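Endo-1,4-beta-xylanase 1 (Hypocrea jecorina, PDB 1XYN) hydrolyses internal 1,4-beta-xylosidic linkages of xylan, a major plant cell wall hemicellulose, releasing xylooligosaccharides and xylose. Local coordinates at residues W68-L73 against S114-A119; Y5-Q10 against D33-V38; T101-E106 against V127-R132; F24-N29 against V161-W166; P47-G52 against S134-V139. All coordinates share one frame; numbering follows the deposited sequence.

Contact 1: W68-L73 against S114-A119; sequences WSTNPL and SIQGTA
One face of the W68 indole is covered by I115, whose CG2 stands 4.0 Å from the centroid of the five-membered ring and 10° off its normal, a CH-pi contact. L73 CG lies at the edge of the same ring, in its plane, while S114 CB approaches W68 CH2 obliquely at 3.4 Å. The I115 side chain runs antiparallel to that of W68. With I115 CG1 placed between its backbone N and carbonyl carbon (chi1 55°), CD1 is carried back to W68 CB at 3.6 Å and on to T70 CG2.

Q116 comes to L73 head-on, Q116 NE2 lying 3.5 Å from L73 CD1. No direct hydrogen bond joins the segments; instead a water accepts from Q116 NE2 and from N71 N, at 2.8 Å each. L73 CD2 reaches A119 CB at 3.9 Å.

S114 to G117 form a type I turn, reinforced by an ST turn in which S114 OG accepts from Q116 N. This turn corresponds to the tip of the thumb that overhangs the cleft in family 11 xylanases. W68 NE1 bonds to Y66 OH, a probable substrate-binding residue, and Q31 NE2 of the second subunit donates to Q116 O. L73 and S114 both rest on F121 of strand 119-128, whereas I115 touches N157 and Y158 of strand 155-166, the neighbour of strand 60-70.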
# COMPACT_ATOMS: atom_id res chain seq x y z
N TRP A 68 -4.86 -5.37 14.70
CA TRP A 68 -5.10 -6.41 13.71
C TRP A 68 -5.83 -7.61 14.32
O TRP A 68 -5.91 -7.76 15.54
CB TRP A 68 -3.78 -6.89 13.10
CG TRP A 68 -3.19 -5.91 12.16
CD1 TRP A 68 -2.47 -4.80 12.49
CD2 TRP A 68 -3.31 -5.90 10.73
NE1 TRP A 68 -2.15 -4.09 11.36
CE2 TRP A 68 -2.65 -4.74 10.26
CE3 TRP A 68 -3.92 -6.76 9.80
CZ2 TRP A 68 -2.59 -4.41 8.90
CZ3 TRP A 68 -3.85 -6.43 8.44
CH2 TRP A 68 -3.19 -5.27 8.01
N SER A 69 -6.31 -8.47 13.45
CA SER A 69 -7.04 -9.67 13.85
C SER A 69 -6.76 -10.70 12.77
O SER A 69 -6.47 -10.35 11.63
CB SER A 69 -8.54 -9.35 13.92
OG SER A 69 -9.32 -10.50 14.08
N THR A 70 -6.76 -11.98 13.14
CA THR A 70 -6.52 -13.04 12.18
C THR A 70 -7.67 -14.03 12.12
O THR A 70 -8.37 -14.24 13.12
CB THR A 70 -5.19 -13.80 12.44
OG1 THR A 70 -5.09 -14.16 13.81
CG2 THR A 70 -4.00 -12.92 12.07
N ASN A 71 -7.89 -14.57 10.93
CA ASN A 71 -8.95 -15.54 10.65
C ASN A 71 -10.33 -15.11 11.16
O ASN A 71 -10.87 -15.70 12.09
CB ASN A 71 -8.57 -16.91 11.22
CG ASN A 71 -9.32 -18.04 10.57
OD1 ASN A 71 -9.26 -18.23 9.35
ND2 ASN A 71 -10.03 -18.82 11.38
N PRO A 72 -10.94 -14.10 10.51
CA PRO A 72 -10.48 -13.34 9.34
C PRO A 72 -9.42 -12.27 9.63
O PRO A 72 -9.30 -11.78 10.76
CB PRO A 72 -11.77 -12.69 8.85
CG PRO A 72 -12.46 -12.34 10.14
CD PRO A 72 -12.26 -13.61 10.96
N LEU A 73 -8.67 -11.89 8.59
CA LEU A 73 -7.64 -10.85 8.70
C LEU A 73 -8.35 -9.49 8.70
O LEU A 73 -9.01 -9.14 7.72
CB LEU A 73 -6.65 -10.94 7.53
CG LEU A 73 -5.54 -9.87 7.47
CD1 LEU A 73 -4.68 -9.92 8.72
CD2 LEU A 73 -4.70 -10.06 6.23
N SER A 114 0.26 -6.40 5.11
CA SER A 114 -0.37 -6.80 6.36
C SER A 114 0.58 -7.67 7.17
O SER A 114 1.69 -7.97 6.74
CB SER A 114 -1.66 -7.58 6.10
OG SER A 114 -1.39 -8.88 5.62
N ILE A 115 0.11 -8.07 8.35
CA ILE A 115 0.87 -8.92 9.26
C ILE A 115 1.02 -10.33 8.67
O ILE A 115 1.77 -11.15 9.20
CB ILE A 115 0.20 -9.01 10.65
CG1 ILE A 115 -1.25 -9.49 10.51
CG2 ILE A 115 0.24 -7.66 11.34
CD1 ILE A 115 -1.95 -9.71 11.82
N GLN A 116 0.30 -10.58 7.58
CA GLN A 116 0.32 -11.87 6.89
C GLN A 116 0.98 -11.74 5.52
O GLN A 116 0.95 -12.67 4.70
CB GLN A 116 -1.10 -12.40 6.70
CG GLN A 116 -1.91 -12.49 7.99
CD GLN A 116 -3.11 -13.42 7.86
OE1 GLN A 116 -3.23 -14.19 6.90
NE2 GLN A 116 -3.99 -13.38 8.85
N GLY A 117 1.64 -10.61 5.31
CA GLY A 117 2.28 -10.32 4.04
C GLY A 117 1.30 -9.44 3.28
O GLY A 117 0.34 -8.94 3.87
N THR A 118 1.54 -9.20 1.99
CA THR A 118 0.62 -8.37 1.23
C THR A 118 -0.64 -9.21 0.98
O THR A 118 -0.57 -10.35 0.49
CB THR A 118 1.24 -7.86 -0.08
OG1 THR A 118 1.74 -8.95 -0.86
CG2 THR A 118 2.40 -6.91 0.23
N ALA A 119 -1.78 -8.66 1.41
CA ALA A 119 -3.05 -9.36 1.30
C ALA A 119 -4.22 -8.41 1.09
O ALA A 119 -4.06 -7.19 1.06
CB ALA A 119 -3.29 -10.20 2.55
O HOH W 1 -6.07 -15.27 8.95

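Contact 2: Y5-Q10 against D33-V38; sequences YDQNYQ and DFVVGV
Y5 starts the pairing through its carbonyl, Y5 O, to which V38 CA makes a CA-H...O contact of 3.4 Å; its ring stacks on Y158. D6 then faces V38 in a non-hydrogen-bonded pair, and its OD1 bonds to Y17 OH. At Q7 the backbone is gripped twice: Q7 N donates to G37 O at 2.7 Å and Q7 O accepts from G37 N. The aliphatic part of Q7 folds over V35, where Q7 CG comes within 3.3 Å of V35 O.

N8 and V36 project together from the same face. N8 OD1 accepts Q10 NE2 at 2.9 Å, in the carbonyl plane and on a lone pair, which ties the two amides together along the strand. Y9 forms the second hydrogen-bonded pair, with V35; its ring passes V35 at a slant, Y9 CD2 lying 4.0 Å from V35 CG2, and V35 N sits at the ring edge. Q10 is paired with F34, their CB atoms 3.6 Å apart.

Strand 5-10 is thus joined antiparallel to one side of strand 34-40, whose other side pairs with strand 155-166. V36 and V38 both touch Y17 of strand 14-19, and in strand 23-30 V36 meets V26 and V38 meets F24, in the facing sheet of the jelly roll.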
# COMPACT_ATOMS: atom_id res chain seq x y z
N TYR A 5 4.86 -4.18 23.16
CA TYR A 5 4.90 -4.10 21.70
C TYR A 5 5.13 -2.68 21.21
O TYR A 5 4.51 -1.73 21.69
CB TYR A 5 3.64 -4.66 21.06
CG TYR A 5 3.79 -4.84 19.56
CD1 TYR A 5 4.50 -5.92 19.05
CD2 TYR A 5 3.26 -3.91 18.67
CE1 TYR A 5 4.68 -6.08 17.67
CE2 TYR A 5 3.44 -4.05 17.29
CZ TYR A 5 4.15 -5.14 16.80
OH TYR A 5 4.34 -5.31 15.45
N ASP A 6 6.04 -2.56 20.26
CA ASP A 6 6.39 -1.27 19.68
C ASP A 6 6.08 -1.29 18.18
O ASP A 6 6.69 -2.03 17.40
CB ASP A 6 7.88 -0.97 19.93
CG ASP A 6 8.38 0.24 19.16
OD1 ASP A 6 7.57 1.11 18.77
OD2 ASP A 6 9.61 0.33 18.94
N GLN A 7 5.09 -0.49 17.81
CA GLN A 7 4.67 -0.37 16.42
C GLN A 7 5.58 0.66 15.79
O GLN A 7 5.57 1.83 16.18
CB GLN A 7 3.21 0.09 16.36
CG GLN A 7 2.69 0.46 14.97
CD GLN A 7 2.92 -0.62 13.93
OE1 GLN A 7 3.02 -0.33 12.74
NE2 GLN A 7 3.01 -1.88 14.37
N ASN A 8 6.41 0.23 14.84
CA ASN A 8 7.31 1.14 14.16
C ASN A 8 7.34 0.90 12.66
O ASN A 8 8.16 0.13 12.15
CB ASN A 8 8.72 1.06 14.74
CG ASN A 8 9.63 2.15 14.21
OD1 ASN A 8 9.22 2.98 13.40
ND2 ASN A 8 10.87 2.16 14.69
N TYR A 9 6.44 1.58 11.96
CA TYR A 9 6.32 1.46 10.52
C TYR A 9 6.49 2.83 9.89
O TYR A 9 5.94 3.81 10.37
CB TYR A 9 4.94 0.87 10.17
CG TYR A 9 4.65 0.75 8.69
CD1 TYR A 9 5.05 -0.38 7.98
CD2 TYR A 9 3.97 1.76 8.01
CE1 TYR A 9 4.77 -0.51 6.62
CE2 TYR A 9 3.69 1.65 6.65
CZ TYR A 9 4.09 0.51 5.97
OH TYR A 9 3.83 0.40 4.62
N GLN A 10 7.28 2.89 8.83
CA GLN A 10 7.52 4.14 8.12
C GLN A 10 8.15 3.86 6.76
O GLN A 10 8.93 2.92 6.63
CB GLN A 10 8.36 5.12 8.95
CG GLN A 10 9.47 4.49 9.78
CD GLN A 10 10.18 5.52 10.65
OE1 GLN A 10 10.83 6.43 10.13
NE2 GLN A 10 10.07 5.37 11.96
N ASP A 33 3.51 7.60 4.31
CA ASP A 33 2.78 7.02 5.42
C ASP A 33 3.69 6.30 6.41
O ASP A 33 4.66 5.65 6.03
CB ASP A 33 1.72 6.04 4.89
CG ASP A 33 0.84 5.46 5.99
OD1 ASP A 33 0.46 6.21 6.92
OD2 ASP A 33 0.51 4.25 5.92
N PHE A 34 3.33 6.42 7.68
CA PHE A 34 4.05 5.78 8.77
C PHE A 34 3.04 5.52 9.88
O PHE A 34 2.07 6.27 10.06
CB PHE A 34 5.17 6.70 9.28
CG PHE A 34 4.67 7.98 9.90
CD1 PHE A 34 4.38 9.09 9.13
CD2 PHE A 34 4.47 8.06 11.28
CE1 PHE A 34 3.90 10.27 9.71
CE2 PHE A 34 3.99 9.24 11.87
CZ PHE A 34 3.70 10.34 11.07
N VAL A 35 3.24 4.42 10.60
CA VAL A 35 2.37 4.06 11.72
C VAL A 35 3.27 3.72 12.90
O VAL A 35 3.95 2.69 12.88
CB VAL A 35 1.51 2.81 11.40
CG1 VAL A 35 0.49 2.58 12.52
CG2 VAL A 35 0.81 2.96 10.06
N VAL A 36 3.31 4.59 13.91
CA VAL A 36 4.14 4.33 15.09
C VAL A 36 3.31 4.43 16.35
O VAL A 36 2.36 5.21 16.42
CB VAL A 36 5.30 5.33 15.23
CG1 VAL A 36 6.26 5.23 14.06
CG2 VAL A 36 4.75 6.75 15.38
N GLY A 37 3.71 3.69 17.37
CA GLY A 37 2.99 3.73 18.63
C GLY A 37 3.39 2.54 19.47
O GLY A 37 4.20 1.72 19.04
N VAL A 38 2.84 2.45 20.67
CA VAL A 38 3.15 1.35 21.58
C VAL A 38 1.90 0.69 22.13
O VAL A 38 0.84 1.30 22.21
CB VAL A 38 4.06 1.83 22.75
CG1 VAL A 38 5.35 2.44 22.20
CG2 VAL A 38 3.33 2.81 23.65

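Contact 3: T101-E106 against V127-R132; sequences TYTIWE and VRNSPR
R128 NH1 donates to Y102 OH at 2.5 Å, a length so short that it is probably inexact, across an antiparallel pair of the curved sheet of this beta-jelly roll, with strand 90-97 on the outer side of 100-109. The hydroxyl lies in the guanidinium plane, while ring and guanidinium stand 85° apart. R128 NE binds S130 O at 2.7 Å, again in that plane; these two bonds, with a third from NH2 to D98 O, fix the rotation of the group. Over its face lies R132 NE, 3.2 Å above the plane. The carboxylate of E80, salt-bridged to R132 NE and hydrogen-bonded to Y102 OH, would offset the closeness of the two arginines.

On the backbone, T103 N bonds to V127 O and V127 N to T103 O, 3.0 Å each, and N129 N donates to T101 O. R128 CG is anti to the backbone N (chi1 -174°), and the chain, extended as far as NE, runs over the Y102 ring, CG lying 4.2 Å from its centroid in a CH-pi contact. H142 meets this ring edge-to-face.

On the opposite face of the strand pair N129 OD1 comes to T103 CG2, and V127 CG2 packs obliquely on the indole, 4.1 Å from W105 CD1. That indole is steadied by its own strand, W105 NE1 donating to T103 OG1 at 3.0 Å, with the oxygen 28° out of the ring plane.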
# COMPACT_ATOMS: atom_id res chain seq x y z
N THR A 101 -20.11 10.07 20.16
CA THR A 101 -20.60 9.10 19.18
C THR A 101 -19.51 8.89 18.13
O THR A 101 -18.73 9.79 17.84
CB THR A 101 -21.88 9.61 18.46
OG1 THR A 101 -22.75 10.25 19.40
CG2 THR A 101 -22.62 8.45 17.82
N TYR A 102 -19.48 7.69 17.56
CA TYR A 102 -18.51 7.33 16.54
C TYR A 102 -19.22 6.85 15.29
O TYR A 102 -20.19 6.10 15.39
CB TYR A 102 -17.62 6.17 17.02
CG TYR A 102 -16.70 6.49 18.17
CD1 TYR A 102 -17.20 6.77 19.44
CD2 TYR A 102 -15.32 6.52 17.98
CE1 TYR A 102 -16.34 7.07 20.51
CE2 TYR A 102 -14.45 6.81 19.03
CZ TYR A 102 -14.97 7.09 20.29
OH TYR A 102 -14.11 7.40 21.32
N THR A 103 -18.77 7.28 14.12
CA THR A 103 -19.38 6.79 12.89
C THR A 103 -18.54 5.58 12.47
O THR A 103 -17.32 5.63 12.41
CB THR A 103 -19.42 7.87 11.77
OG1 THR A 103 -18.10 8.19 11.35
CG2 THR A 103 -20.11 9.12 12.28
N ILE A 104 -19.22 4.46 12.29
CA ILE A 104 -18.54 3.23 11.91
C ILE A 104 -18.47 3.10 10.40
O ILE A 104 -19.43 3.42 9.71
CB ILE A 104 -19.27 2.02 12.53
CG1 ILE A 104 -19.31 2.19 14.05
CG2 ILE A 104 -18.60 0.71 12.14
CD1 ILE A 104 -20.15 1.15 14.76
N TRP A 105 -17.31 2.68 9.90
CA TRP A 105 -17.07 2.49 8.48
C TRP A 105 -16.47 1.11 8.25
O TRP A 105 -15.86 0.53 9.14
CB TRP A 105 -16.05 3.50 7.93
CG TRP A 105 -16.39 4.93 8.10
CD1 TRP A 105 -16.39 5.64 9.27
CD2 TRP A 105 -16.72 5.85 7.06
NE1 TRP A 105 -16.69 6.96 9.02
CE2 TRP A 105 -16.90 7.12 7.67
CE3 TRP A 105 -16.88 5.74 5.67
CZ2 TRP A 105 -17.24 8.27 6.94
CZ3 TRP A 105 -17.21 6.88 4.94
CH2 TRP A 105 -17.39 8.13 5.58
N GLU A 106 -16.66 0.59 7.05
CA GLU A 106 -16.08 -0.68 6.66
C GLU A 106 -15.41 -0.36 5.34
O GLU A 106 -15.98 0.34 4.49
CB GLU A 106 -17.11 -1.79 6.48
CG GLU A 106 -16.49 -3.08 5.90
CD GLU A 106 -17.36 -4.33 6.07
OE1 GLU A 106 -18.58 -4.26 5.79
OE2 GLU A 106 -16.82 -5.38 6.48
N VAL A 127 -14.75 6.30 13.88
CA VAL A 127 -14.24 7.67 13.94
C VAL A 127 -15.04 8.55 14.91
O VAL A 127 -16.22 8.83 14.69
CB VAL A 127 -14.23 8.34 12.55
CG1 VAL A 127 -13.63 9.73 12.64
CG2 VAL A 127 -13.46 7.48 11.55
N ARG A 128 -14.38 8.98 15.99
CA ARG A 128 -15.01 9.82 17.00
C ARG A 128 -15.51 11.14 16.42
O ARG A 128 -14.76 11.86 15.76
CB ARG A 128 -14.02 10.08 18.13
CG ARG A 128 -14.63 10.81 19.30
CD ARG A 128 -13.62 10.98 20.40
NE ARG A 128 -14.22 11.56 21.60
CZ ARG A 128 -14.67 10.86 22.64
NH1 ARG A 128 -14.58 9.53 22.64
NH2 ARG A 128 -15.21 11.49 23.67
N ASN A 129 -16.77 11.47 16.70
CA ASN A 129 -17.37 12.70 16.18
C ASN A 129 -16.87 13.94 16.90
O ASN A 129 -16.96 15.05 16.38
CB ASN A 129 -18.91 12.62 16.21
CG ASN A 129 -19.46 11.53 15.28
OD1 ASN A 129 -18.83 11.14 14.31
ND2 ASN A 129 -20.65 11.04 15.59
N SER A 130 -16.34 13.76 18.10
CA SER A 130 -15.79 14.88 18.87
C SER A 130 -14.34 14.52 19.21
O SER A 130 -14.08 13.94 20.27
CB SER A 130 -16.60 15.11 20.14
OG SER A 130 -17.93 15.46 19.84
N PRO A 131 -13.38 14.89 18.33
CA PRO A 131 -11.95 14.62 18.49
C PRO A 131 -11.36 15.05 19.83
O PRO A 131 -11.71 16.12 20.35
CB PRO A 131 -11.33 15.41 17.34
CG PRO A 131 -12.40 15.43 16.31
CD PRO A 131 -13.61 15.73 17.15
N ARG A 132 -10.48 14.21 20.36
CA ARG A 132 -9.79 14.47 21.62
C ARG A 132 -8.39 13.87 21.56
O ARG A 132 -8.07 13.06 20.69
CB ARG A 132 -10.56 13.88 22.83
CG ARG A 132 -10.81 12.38 22.74
CD ARG A 132 -11.46 11.79 24.00
NE ARG A 132 -11.61 10.35 23.84
CZ ARG A 132 -12.11 9.51 24.75
NH1 ARG A 132 -12.52 9.96 25.92
NH2 ARG A 132 -12.22 8.22 24.46
O HOH W 2 -19.92 13.27 19.15

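Contact 4: F24-N29 against V161-W166; sequences FSVNWN and VAVEGW
The segments 24-29 and 161-166 run in nearly the same direction, 12° apart, but with their axes 8.2 Å from each other at closest approach; they belong to two facing sheets and share no hydrogen bond. Between them F24, V26 and W28 come down from one strand to meet V161 and V163 of the other.

V163 is the hub. Its two methyls part to serve two aromatic rings: V163 CG2 meets the edge of F24, lying in the ring plane 3.7 Å from F24 CE2, while V163 CG1 touches the six-membered ring of W28 obliquely, 3.9 Å from W28 CZ3. This division follows from the torsion of V163 (chi1 168°), which sets CG1 anti to the backbone N and CG2 beside it. V26 fills in between the rings, with V26 CG2 4.3 Å from V163 CB and also in the plane of F24 at its edge. On the other side of CZ, F24 CE1 sits 3.4 Å from V161 O and 4.3 Å from V161 CG1.

F54 of strand 48-56 touches both W28 and V163, and from strand 34-40 V36 reaches V26 and V38 reaches F24, closing the layer from the sides. E164, the predicted proton donor, points the other way from V163, into the concave cleft, where its OE1 bonds to Y77 OH.

Two stacked sheets with such an apolar filling, one of them curved round the substrate cleft, make up the beta-jelly roll of family 11 xylanases.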
# COMPACT_ATOMS: atom_id res chain seq x y z
N PHE A 24 5.11 7.14 23.97
CA PHE A 24 5.94 7.43 22.82
C PHE A 24 5.86 8.89 22.42
O PHE A 24 4.96 9.63 22.83
CB PHE A 24 5.56 6.54 21.62
CG PHE A 24 4.21 6.84 21.05
CD1 PHE A 24 3.06 6.31 21.63
CD2 PHE A 24 4.08 7.67 19.94
CE1 PHE A 24 1.80 6.60 21.11
CE2 PHE A 24 2.83 7.97 19.42
CZ PHE A 24 1.69 7.44 20.01
N SER A 25 6.79 9.26 21.55
CA SER A 25 6.91 10.61 21.05
C SER A 25 7.23 10.52 19.57
O SER A 25 7.86 9.56 19.14
CB SER A 25 8.04 11.32 21.81
OG SER A 25 8.20 12.66 21.40
N VAL A 26 6.70 11.46 18.80
CA VAL A 26 6.95 11.50 17.36
C VAL A 26 6.90 12.91 16.82
O VAL A 26 6.10 13.73 17.27
CB VAL A 26 5.96 10.66 16.51
CG1 VAL A 26 6.67 9.46 15.94
CG2 VAL A 26 4.73 10.27 17.31
N ASN A 27 7.84 13.20 15.93
CA ASN A 27 7.94 14.48 15.24
C ASN A 27 8.09 14.02 13.81
O ASN A 27 8.85 13.09 13.53
CB ASN A 27 9.20 15.23 15.65
CG ASN A 27 9.02 15.98 16.95
OD1 ASN A 27 8.35 17.01 16.99
ND2 ASN A 27 9.63 15.48 18.02
N TRP A 28 7.34 14.62 12.89
CA TRP A 28 7.43 14.19 11.50
C TRP A 28 7.30 15.34 10.51
O TRP A 28 6.82 16.42 10.86
CB TRP A 28 6.39 13.09 11.20
CG TRP A 28 4.94 13.56 11.17
CD1 TRP A 28 4.25 14.01 10.08
CD2 TRP A 28 4.02 13.65 12.28
NE1 TRP A 28 2.98 14.38 10.44
CE2 TRP A 28 2.81 14.18 11.78
CE3 TRP A 28 4.11 13.34 13.64
CZ2 TRP A 28 1.69 14.41 12.59
CZ3 TRP A 28 2.99 13.57 14.45
CH2 TRP A 28 1.80 14.10 13.92
N ASN A 29 7.77 15.09 9.30
CA ASN A 29 7.72 16.03 8.18
C ASN A 29 7.95 15.13 6.96
O ASN A 29 9.06 15.05 6.42
CB ASN A 29 8.81 17.09 8.29
CG ASN A 29 8.63 18.22 7.29
OD1 ASN A 29 7.68 18.22 6.50
ND2 ASN A 29 9.54 19.19 7.31
N VAL A 161 -1.63 2.06 20.43
CA VAL A 161 -2.17 3.40 20.35
C VAL A 161 -1.16 3.98 19.36
O VAL A 161 0.03 4.04 19.66
CB VAL A 161 -2.05 4.14 21.68
CG1 VAL A 161 -2.36 5.62 21.50
CG2 VAL A 161 -2.99 3.53 22.69
N ALA A 162 -1.62 4.32 18.16
CA ALA A 162 -0.71 4.83 17.14
C ALA A 162 -1.05 6.16 16.50
O ALA A 162 -2.19 6.64 16.55
CB ALA A 162 -0.53 3.76 16.06
N VAL A 163 -0.02 6.79 15.94
CA VAL A 163 -0.15 8.05 15.24
C VAL A 163 0.23 7.67 13.82
O VAL A 163 1.19 6.93 13.61
CB VAL A 163 0.83 9.12 15.77
CG1 VAL A 163 0.87 10.32 14.84
CG2 VAL A 163 0.42 9.58 17.16
N GLU A 164 -0.56 8.12 12.86
CA GLU A 164 -0.30 7.80 11.46
C GLU A 164 -0.44 9.07 10.65
O GLU A 164 -1.29 9.91 10.94
CB GLU A 164 -1.27 6.72 10.96
CG GLU A 164 -1.20 6.44 9.46
CD GLU A 164 -1.97 5.18 9.04
OE1 GLU A 164 -2.71 4.62 9.87
OE2 GLU A 164 -1.83 4.75 7.87
N GLY A 165 0.43 9.25 9.65
CA GLY A 165 0.35 10.45 8.85
C GLY A 165 1.11 10.43 7.54
O GLY A 165 1.80 9.46 7.22
N TRP A 166 0.93 11.51 6.79
CA TRP A 166 1.57 11.70 5.50
C TRP A 166 1.18 13.08 4.97
O TRP A 166 0.24 13.70 5.47
CB TRP A 166 1.14 10.62 4.49
CG TRP A 166 -0.33 10.61 4.13
CD1 TRP A 166 -0.94 11.35 3.14
CD2 TRP A 166 -1.36 9.77 4.68
NE1 TRP A 166 -2.27 11.00 3.03
CE2 TRP A 166 -2.55 10.04 3.97
CE3 TRP A 166 -1.38 8.81 5.70
CZ2 TRP A 166 -3.75 9.38 4.24
CZ3 TRP A 166 -2.58 8.16 5.98
CH2 TRP A 166 -3.75 8.44 5.25

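Contact 5: P47-G52 against S134-V139; sequences PINFGG and SGTVTV
Four backbone hydrogen bonds join I48 with V137 and F50 with G135 as antiparallel hydrogen-bonded pairs; the straightest runs from G135 N to F50 O, 2.9 Å long with 174° at the hydrogen. CA-H...O contacts fill the steps between, among them T136 CA to I48 O at 3.3 Å.

Of the side-chain polar groups, T136 OG1 donates to N49 OD1 at 3.2 Å. The two residues lie side by side, and the hydroxyl sits above the amide carbonyl plane, not on a lone pair.

Ring packing centres on F50. Its CG lies between the backbone N and the carbonyl carbon (chi1 67°), which swings the ring over the partner strand. There G135 N stands 3.5 Å from the ring plane over its centre, and this glycine admits the ring so close. V137 CG2 meets F50 CE1 at 3.6 Å. Elsewhere P47 CB meets T136 CG2 at 3.7 Å, and I48 CD1 meets V139 CG1.

Strand 135-137 forms one rim of the five-stranded sheet, with strand 48-56 between it and strand 168-177. I48 and V137 turn to V65 of strand 60-70 in the other sheet, and the chain leads on into helix 139-148.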
# COMPACT_ATOMS: atom_id res chain seq x y z
N PRO A 47 -9.98 -1.52 28.78
CA PRO A 47 -10.11 -0.12 28.38
C PRO A 47 -8.73 0.54 28.31
O PRO A 47 -7.99 0.56 29.29
CB PRO A 47 -10.96 0.48 29.50
CG PRO A 47 -11.86 -0.67 29.85
CD PRO A 47 -10.90 -1.83 29.89
N ILE A 48 -8.40 1.07 27.13
CA ILE A 48 -7.12 1.70 26.90
C ILE A 48 -7.09 3.21 27.18
O ILE A 48 -7.89 3.97 26.65
CB ILE A 48 -6.65 1.45 25.46
CG1 ILE A 48 -6.54 -0.06 25.20
CG2 ILE A 48 -5.31 2.11 25.21
CD1 ILE A 48 -6.19 -0.40 23.76
N ASN A 49 -6.13 3.61 28.01
CA ASN A 49 -5.93 5.01 28.38
C ASN A 49 -4.83 5.63 27.53
O ASN A 49 -3.80 4.99 27.26
CB ASN A 49 -5.52 5.11 29.85
CG ASN A 49 -6.46 4.35 30.77
OD1 ASN A 49 -7.37 4.94 31.35
ND2 ASN A 49 -6.23 3.05 30.92
N PHE A 50 -5.07 6.86 27.08
CA PHE A 50 -4.11 7.60 26.26
C PHE A 50 -4.19 9.06 26.69
O PHE A 50 -5.19 9.49 27.26
CB PHE A 50 -4.42 7.45 24.77
CG PHE A 50 -5.72 8.10 24.34
CD1 PHE A 50 -6.94 7.48 24.59
CD2 PHE A 50 -5.71 9.35 23.72
CE1 PHE A 50 -8.14 8.09 24.23
CE2 PHE A 50 -6.90 9.97 23.35
CZ PHE A 50 -8.12 9.34 23.61
N GLY A 51 -3.14 9.82 26.43
CA GLY A 51 -3.16 11.22 26.82
C GLY A 51 -1.91 11.93 26.38
O GLY A 51 -0.87 11.31 26.19
N GLY A 52 -2.00 13.23 26.20
CA GLY A 52 -0.83 13.97 25.77
C GLY A 52 -1.20 14.98 24.72
O GLY A 52 -2.28 15.56 24.75
N SER A 134 -6.90 13.07 24.75
CA SER A 134 -6.78 12.48 26.10
C SER A 134 -8.06 11.72 26.44
O SER A 134 -9.16 12.24 26.22
CB SER A 134 -6.59 13.60 27.14
OG SER A 134 -5.63 14.55 26.73
N GLY A 135 -7.92 10.52 26.99
CA GLY A 135 -9.11 9.77 27.36
C GLY A 135 -8.94 8.27 27.53
O GLY A 135 -7.83 7.76 27.63
N THR A 136 -10.07 7.58 27.63
CA THR A 136 -10.11 6.14 27.78
C THR A 136 -10.98 5.64 26.64
O THR A 136 -11.96 6.28 26.28
CB THR A 136 -10.79 5.71 29.09
OG1 THR A 136 -10.08 6.25 30.20
CG2 THR A 136 -10.83 4.18 29.21
N VAL A 137 -10.60 4.50 26.08
CA VAL A 137 -11.33 3.90 24.98
C VAL A 137 -11.77 2.49 25.39
O VAL A 137 -10.95 1.57 25.44
CB VAL A 137 -10.45 3.81 23.70
CG1 VAL A 137 -11.17 3.07 22.58
CG2 VAL A 137 -10.07 5.19 23.24
N THR A 138 -13.05 2.35 25.73
CA THR A 138 -13.61 1.05 26.11
C THR A 138 -13.75 0.25 24.81
O THR A 138 -14.78 0.30 24.13
CB THR A 138 -15.00 1.22 26.79
OG1 THR A 138 -14.90 2.20 27.84
CG2 THR A 138 -15.46 -0.08 27.41
N VAL A 139 -12.69 -0.46 24.44
CA VAL A 139 -12.66 -1.24 23.21
C VAL A 139 -13.79 -2.25 22.97
O VAL A 139 -14.15 -2.49 21.81
CB VAL A 139 -11.29 -1.94 23.02
CG1 VAL A 139 -10.20 -0.91 22.76
CG2 VAL A 139 -10.93 -2.77 24.23

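In the fold
Contacts 2 and 4 are the most closely joined, their centres about 8 Å apart: V36 O probably accepts from V163 N at 2.9 Å, and D33 OD1 lies 2.9 Å from OE2 of E164, the predicted proton donor. Contact 5 continues the same apolar layer, V161 CG2 touching I48 CG2 at 3.7 Å. It also meets contact 3, nested within its chain loop, through R132 NE and F50 CZ, 3.6 Å apart. Contact 1 stands apart, about 25 Å centre to centre from contact 5 and across the chain's centre from it. There W68, beneath the thumb tip, has its side chain about 3 Å from those of Y66 and Y158, probable substrate-binding residues.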